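Local coordinates for protein Dr hemagglutinin structural subunit (Escherichia coli, PDB 1USQ) that forms the adhesive structural subunit of Dr fimbriae, mediating adherence of uropathogenic bacteria to the upper urinary tract by binding the Dr blood group antigen, at residues A49-V54 with I124-Q129; R96-S101 with G119-I124. The protein carries 3 engineered substitutions. One frame throughout, in Å; residues are numbered along the deposited sequence.

Contact 1: residues A49-V54 with I124-Q129; sequences APIGPV and IYVDGQ. With CLM (chloramphenicol), chain K.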
loop_
_atom_site.group_PDB
_atom_site.type_symbol
_atom_site.label_atom_id
_atom_site.label_comp_id
_atom_site.label_asym_id
_atom_site.label_seq_id
_atom_site.Cartn_x
_atom_site.Cartn_y
_atom_site.Cartn_z
ATOM N N ALA A 49 27.193 -2.144 2.427
ATOM C CA ALA A 49 26.232 -1.769 3.453
ATOM C C ALA A 49 24.935 -2.577 3.273
ATOM O O ALA A 49 24.382 -2.658 2.178
ATOM C CB ALA A 49 25.939 -0.263 3.394
ATOM N N PRO A 50 24.463 -3.186 4.350
ATOM C CA PRO A 50 23.221 -3.954 4.288
ATOM C C PRO A 50 22.025 -3.011 4.106
ATOM O O PRO A 50 21.932 -1.962 4.767
ATOM C CB PRO A 50 23.152 -4.627 5.669
ATOM C CG PRO A 50 24.044 -3.789 6.552
ATOM C CD PRO A 50 25.145 -3.333 5.651
ATOM N N ILE A 51 21.145 -3.347 3.167
ATOM C CA ILE A 51 19.910 -2.594 3.007
ATOM C C ILE A 51 18.810 -3.301 3.779
ATOM O O ILE A 51 18.053 -2.674 4.518
ATOM C CB ILE A 51 19.515 -2.389 1.523
ATOM C CG1 ILE A 51 20.497 -1.420 0.861
ATOM C CG2 ILE A 51 18.102 -1.803 1.423
ATOM C CD1 ILE A 51 20.419 -1.396 -0.645
ATOM N N GLY A 52 18.784 -4.623 3.695
ATOM C CA GLY A 52 17.822 -5.393 4.488
ATOM C C GLY A 52 17.690 -6.811 3.974
ATOM O O GLY A 52 18.107 -7.116 2.868
ATOM N N PRO A 53 17.093 -7.674 4.791
ATOM C CA PRO A 53 16.920 -9.075 4.418
ATOM C C PRO A 53 15.622 -9.289 3.628
ATOM O O PRO A 53 14.680 -8.479 3.700
ATOM C CB PRO A 53 16.845 -9.787 5.778
ATOM C CG PRO A 53 16.203 -8.767 6.689
ATOM C CD PRO A 53 16.715 -7.414 6.197
ATOM N N VAL A 54 15.594 -10.372 2.859
ATOM C CA VAL A 54 14.403 -10.788 2.133
ATOM C C VAL A 54 14.171 -12.258 2.477
ATOM O O VAL A 54 15.030 -13.101 2.221
ATOM C CB VAL A 54 14.602 -10.643 0.580
ATOM C CG1 VAL A 54 13.397 -11.235 -0.192
ATOM C CG2 VAL A 54 14.814 -9.184 0.208
ATOM N N ILE A 124 20.277 -8.012 0.848
ATOM C CA ILE A 124 20.435 -6.982 -0.169
ATOM C C ILE A 124 21.466 -6.009 0.362
ATOM O O ILE A 124 21.303 -5.455 1.449
ATOM C CB ILE A 124 19.120 -6.212 -0.429
ATOM C CG1 ILE A 124 17.976 -7.184 -0.776
ATOM C CG2 ILE A 124 19.317 -5.215 -1.569
ATOM C CD1 ILE A 124 18.260 -8.089 -2.004
ATOM N N TYR A 125 22.550 -5.841 -0.392
ATOM C CA TYR A 125 23.680 -5.013 0.025
ATOM C C TYR A 125 24.047 -3.970 -1.030
ATOM O O TYR A 125 24.068 -4.267 -2.231
ATOM C CB TYR A 125 24.910 -5.901 0.259
ATOM C CG TYR A 125 24.674 -7.032 1.237
ATOM C CD1 TYR A 125 24.933 -6.870 2.591
ATOM C CD2 TYR A 125 24.199 -8.270 0.795
ATOM C CE1 TYR A 125 24.692 -7.910 3.495
ATOM C CE2 TYR A 125 23.940 -9.303 1.682
ATOM C CZ TYR A 125 24.208 -9.123 3.026
ATOM O OH TYR A 125 23.954 -10.150 3.909
ATOM N N VAL A 126 24.472 -2.798 -0.575
ATOM C CA VAL A 126 24.958 -1.768 -1.499
ATOM C C VAL A 126 26.188 -2.304 -2.262
ATOM O O VAL A 126 27.090 -2.887 -1.657
ATOM C CB VAL A 126 25.330 -0.464 -0.751
ATOM C CG1 VAL A 126 26.089 0.509 -1.686
ATOM C CG2 VAL A 126 24.060 0.205 -0.175
ATOM N N ASP A 127 26.176 -2.170 -3.592
ATOM C CA ASP A 127 27.285 -2.658 -4.439
ATOM C C ASP A 127 28.130 -1.478 -4.922
ATOM O O ASP A 127 27.771 -0.801 -5.886
ATOM C CB ASP A 127 26.734 -3.433 -5.640
ATOM C CG ASP A 127 27.837 -3.950 -6.582
ATOM O OD1 ASP A 127 29.010 -3.998 -6.178
ATOM O OD2 ASP A 127 27.515 -4.343 -7.721
ATOM N N GLY A 128 29.243 -1.229 -4.237
ATOM C CA GLY A 128 30.101 -0.087 -4.552
ATOM C C GLY A 128 29.569 1.129 -3.790
ATOM O O GLY A 128 28.361 1.306 -3.676
ATOM N N GLN A 129 30.461 1.936 -3.220
ATOM C CA GLN A 129 30.022 3.114 -2.472
ATOM C C GLN A 129 29.242 4.032 -3.408
ATOM O O GLN A 129 29.664 4.304 -4.543
ATOM C CB GLN A 129 31.213 3.862 -1.847
ATOM C CG GLN A 129 32.003 4.746 -2.844
ATOM C CD GLN A 129 31.372 6.115 -3.034
ATOM O OE1 GLN A 129 30.526 6.540 -2.247
ATOM N NE2 GLN A 129 31.771 6.806 -4.090
HETATM C C1 CLM K . 21.312 -8.399 5.669
HETATM CL CL1 CLM K . 21.122 -7.392 4.201
HETATM CL CL2 CLM K . 20.461 -9.951 5.466
HETATM C C2 CLM K . 20.716 -7.572 6.879
HETATM O O2 CLM K . 19.844 -6.708 6.687
HETATM N N2 CLM K . 21.313 -7.771 7.994
HETATM C C3 CLM K . 21.542 -7.450 9.409
HETATM C C4 CLM K . 22.823 -6.615 9.571
HETATM O O4 CLM K . 22.602 -5.214 9.290
HETATM C C5 CLM K . 21.526 -8.732 10.265
HETATM O O5 CLM K . 22.693 -9.469 9.903
HETATM C C6 CLM K . 20.247 -9.511 10.036
HETATM C C7 CLM K . 19.007 -8.890 10.230
HETATM C C8 CLM K . 17.817 -9.628 10.033
HETATM C C9 CLM K . 17.967 -10.973 9.677
HETATM N N9 CLM K . 16.717 -11.785 9.488
HETATM O O9A CLM K . 16.892 -12.977 9.211
HETATM O O9B CLM K . 15.643 -11.240 9.605
HETATM C C10 CLM K . 19.172 -11.578 9.491
HETATM C C11 CLM K . 20.334 -10.846 9.660
#

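Contact 2: residues R96-S101 with G119-I124; sequences RPTDNS and GGIIGI. With CLM (chloramphenicol), chain K; SO4 (sulfate ion), chain H.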
loop_
_atom_site.group_PDB
_atom_site.type_symbol
_atom_site.label_atom_id
_atom_site.label_comp_id
_atom_site.label_asym_id
_atom_site.label_seq_id
_atom_site.Cartn_x
_atom_site.Cartn_y
_atom_site.Cartn_z
ATOM N N ARG A 96 22.552 -11.759 -2.126
ATOM C CA ARG A 96 23.311 -12.920 -1.671
ATOM C C ARG A 96 22.613 -13.636 -0.505
ATOM O O ARG A 96 22.279 -13.003 0.498
ATOM C CB ARG A 96 24.716 -12.447 -1.226
ATOM C CG ARG A 96 25.599 -13.537 -0.632
ATOM C CD ARG A 96 27.003 -13.020 -0.333
ATOM N NE ARG A 96 27.080 -12.378 0.975
ATOM C CZ ARG A 96 27.289 -11.077 1.158
ATOM N NH1 ARG A 96 27.456 -10.277 0.110
ATOM N NH2 ARG A 96 27.339 -10.576 2.388
ATOM N N PRO A 97 22.420 -14.958 -0.624
ATOM C CA PRO A 97 21.812 -15.719 0.466
ATOM C C PRO A 97 22.776 -15.696 1.643
ATOM O O PRO A 97 23.997 -15.623 1.458
ATOM C CB PRO A 97 21.704 -17.134 -0.119
ATOM C CG PRO A 97 22.859 -17.214 -1.073
ATOM C CD PRO A 97 22.860 -15.843 -1.723
ATOM N N THR A 98 22.239 -15.624 2.851
ATOM C CA THR A 98 23.086 -15.542 4.038
ATOM C C THR A 98 23.789 -16.870 4.310
ATOM O O THR A 98 24.793 -16.919 5.037
ATOM C CB THR A 98 22.277 -15.126 5.289
ATOM O OG1 THR A 98 21.236 -16.084 5.530
ATOM C CG2 THR A 98 21.666 -13.729 5.099
ATOM N N ASP A 99 23.265 -17.952 3.741
ATOM C CA ASP A 99 23.880 -19.258 3.951
ATOM C C ASP A 99 24.947 -19.539 2.892
ATOM O O ASP A 99 25.340 -18.626 2.148
ATOM C CB ASP A 99 22.841 -20.381 4.069
ATOM C CG ASP A 99 22.087 -20.630 2.783
ATOM O OD1 ASP A 99 21.158 -21.474 2.799
ATOM O OD2 ASP A 99 22.430 -20.024 1.746
ATOM N N ASN A 100 25.464 -20.764 2.867
ATOM C CA ASN A 100 26.524 -21.114 1.914
ATOM C C ASN A 100 26.024 -21.720 0.603
ATOM O O ASN A 100 26.789 -22.375 -0.104
ATOM C CB ASN A 100 27.531 -22.080 2.557
ATOM C CG ASN A 100 28.334 -21.437 3.658
ATOM O OD1 ASN A 100 28.796 -20.309 3.521
ATOM N ND2 ASN A 100 28.507 -22.154 4.763
ATOM N N SER A 101 24.749 -21.526 0.284
ATOM C CA SER A 101 24.191 -22.120 -0.936
ATOM C C SER A 101 24.636 -21.397 -2.197
ATOM O O SER A 101 24.879 -20.182 -2.194
ATOM C CB SER A 101 22.665 -22.213 -0.881
ATOM O OG SER A 101 22.086 -20.937 -0.718
ATOM N N GLY A 119 14.479 -22.711 1.975
ATOM C CA GLY A 119 13.977 -21.598 2.746
ATOM C C GLY A 119 15.241 -20.923 3.235
ATOM O O GLY A 119 16.209 -21.595 3.529
ATOM N N GLY A 120 15.259 -19.600 3.268
ATOM C CA GLY A 120 16.436 -18.895 3.739
ATOM C C GLY A 120 16.258 -17.405 3.630
ATOM O O GLY A 120 15.181 -16.923 3.300
ATOM N N ILE A 121 17.327 -16.680 3.947
ATOM C CA ILE A 121 17.334 -15.237 3.901
ATOM C C ILE A 121 18.229 -14.807 2.753
ATOM O O ILE A 121 19.344 -15.306 2.610
ATOM C CB ILE A 121 17.955 -14.654 5.190
ATOM C CG1 ILE A 121 17.100 -15.013 6.417
ATOM C CG2 ILE A 121 18.166 -13.142 5.051
ATOM C CD1 ILE A 121 15.644 -14.566 6.306
ATOM N N ILE A 122 17.738 -13.881 1.940
ATOM C CA ILE A 122 18.537 -13.292 0.871
ATOM C C ILE A 122 18.856 -11.876 1.320
ATOM O O ILE A 122 17.957 -11.098 1.608
ATOM C CB ILE A 122 17.740 -13.227 -0.448
ATOM C CG1 ILE A 122 17.405 -14.644 -0.944
ATOM C CG2 ILE A 122 18.530 -12.439 -1.522
ATOM C CD1 ILE A 122 18.561 -15.338 -1.679
ATOM N N GLY A 123 20.132 -11.550 1.432
ATOM C CA GLY A 123 20.502 -10.209 1.837
ATOM C C GLY A 123 20.653 -9.264 0.643
ATOM O O GLY A 123 21.099 -9.661 -0.428
ATOM N N ILE A 124 20.277 -8.012 0.848
ATOM C CA ILE A 124 20.435 -6.982 -0.169
ATOM C C ILE A 124 21.466 -6.009 0.362
ATOM O O ILE A 124 21.303 -5.455 1.449
ATOM C CB ILE A 124 19.120 -6.212 -0.429
ATOM C CG1 ILE A 124 17.976 -7.184 -0.776
ATOM C CG2 ILE A 124 19.317 -5.215 -1.569
ATOM C CD1 ILE A 124 18.260 -8.089 -2.004
HETATM C C1 CLM K . 21.312 -8.399 5.669
HETATM CL CL1 CLM K . 21.122 -7.392 4.201
HETATM CL CL2 CLM K . 20.461 -9.951 5.466
HETATM C C2 CLM K . 20.716 -7.572 6.879
HETATM O O2 CLM K . 19.844 -6.708 6.687
HETATM N N2 CLM K . 21.313 -7.771 7.994
HETATM C C3 CLM K . 21.542 -7.450 9.409
HETATM C C4 CLM K . 22.823 -6.615 9.571
HETATM O O4 CLM K . 22.602 -5.214 9.290
HETATM C C5 CLM K . 21.526 -8.732 10.265
HETATM O O5 CLM K . 22.693 -9.469 9.903
HETATM C C6 CLM K . 20.247 -9.511 10.036
HETATM C C7 CLM K . 19.007 -8.890 10.230
HETATM C C8 CLM K . 17.817 -9.628 10.033
HETATM C C9 CLM K . 17.967 -10.973 9.677
HETATM N N9 CLM K . 16.717 -11.785 9.488
HETATM O O9A CLM K . 16.892 -12.977 9.211
HETATM O O9B CLM K . 15.643 -11.240 9.605
HETATM C C10 CLM K . 19.172 -11.578 9.491
HETATM C C11 CLM K . 20.334 -10.846 9.660
HETATM S S SO4 H . 25.180 -23.616 5.514
HETATM O O1 SO4 H . 24.722 -23.103 4.197
HETATM O O2 SO4 H . 24.287 -24.603 6.104
HETATM O O3 SO4 H . 26.466 -24.351 5.245
HETATM O O4 SO4 H . 25.520 -22.457 6.360
HETATM O O HOH W 1 19.976 -18.228 4.133
#

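Contact 1: residues A49-V54 with I124-Q129
Ile124 meets Ile51, Gly52 and Val54 where strand 50-54 runs antiparallel to strand 124-126, the axes 4.5 Å apart. Its carbonyl O faces two successive amides: Ile51 N donates a nearly straight bond to Ile124 O at 2.7 Å (168°), while Gly52 N gives a weak one. Two residues set against one make a classic beta bulge, and Gly52 O takes the return bond from Ile124 N. Gly52 adopts backbone angles that suit a residue without CB.

The side chain of Ile124 divides its contacts. With chi1 at -54°, CG1 lies beside its own backbone N and reaches Val54 CG2 at 3.9 Å, whereas CG2 approaches Ile51 CD1. That CD1 also packs on Val126 CG2 at 4.0 Å, the Ile51 and Val126 side chains crossing at about a right angle. Val126 N closes the pairing by donating to Ala49 O at 2.8 Å, and its CG2 rests near Ala49 CB. Val93 of strand 90-97 and Thr21 of strand 17-26 both touch Ile51 and Ile124.

On the other face, Tyr125 CD1 lies 3.8 Å from Pro50 CA, and chloramphenicol CL1 sits over one face of the ring, offset toward its rim and 3.4 Å from Ile124 O. Pro50 CG and Pro53 CD also approach the drug, at its O4 and O2.

The chemistry is thus two-sided: isoleucine and valine branches pack on the buried side, where Val54 also meets Val33 of the second subunit, while chloramphenicol is bordered by Tyr125 and, from a region predicted to bind receptor, Pro50, Gly52 and Pro53.

Contact 2: residues R96-S101 with G119-I124
Thr98 and Ile121 press their methyls together, CG2 to CG2 at 3.5 Å, with the two side chains slanting past each other. Thr98 has OG1 between its backbone N and carbonyl carbon (chi1 59°), which leaves CG2 to meet Ile121 and places OG1 2.9 Å from a water, with which it is hydrogen-bonded. The same water accepts from Ile121 N, bridging the segments. Thr98 N bonds Ile121 O at 2.9 Å.

Beyond this pair, Ile122 turns to the other face of the sheet and lays CD1 against Pro97 CB at 3.9 Å; Phe110 covers both residues. Arg96 and Gly123 exchange two backbone hydrogen bonds, 3.1 Å from Arg96 N to Gly123 O and 2.8 Å from Gly123 N to Arg96 O.

After the strand, Ser101 N donates to Asp99 OD2, closing an Asx turn, and Ser101 OG donates to the same oxygen; Trp118 NE1 donates to Asp99 OD1. Asn100 binds a sulfate, probably from the crystallisation liquor, through N and ND2.

Chloramphenicol CL2 lies 3.6 Å from Gly123 CA, and Ile121 CG1 approaches its nitro oxygen O9A at 3.5 Å. Backbone bonds set the pairing, and where it gives out beyond Pro97 the water satisfies Ile121 N.

Overall arrangement
Strand 119-126 is the common element: contact 1 pairs it with strand 50-59 and contact 2 with strand 90-97, so it lies between the two. Ile124 ends one range and begins the other, but makes its contacts in contact 1. Contact 1 is the more buried, dominated by branched aliphatic chains around a bulge; contact 2 is partly buried, with a water bridge and a polar turn at its exposed end. A probable backbone bond from Val54 N to Ile122 O and packing of Pro53 on Ile121 join them directly. Arg96 of contact 2 makes a cation-pi contact with Tyr125 of contact 1. Both touch the same chloramphenicol, which lies across neighbouring strands of the sheet.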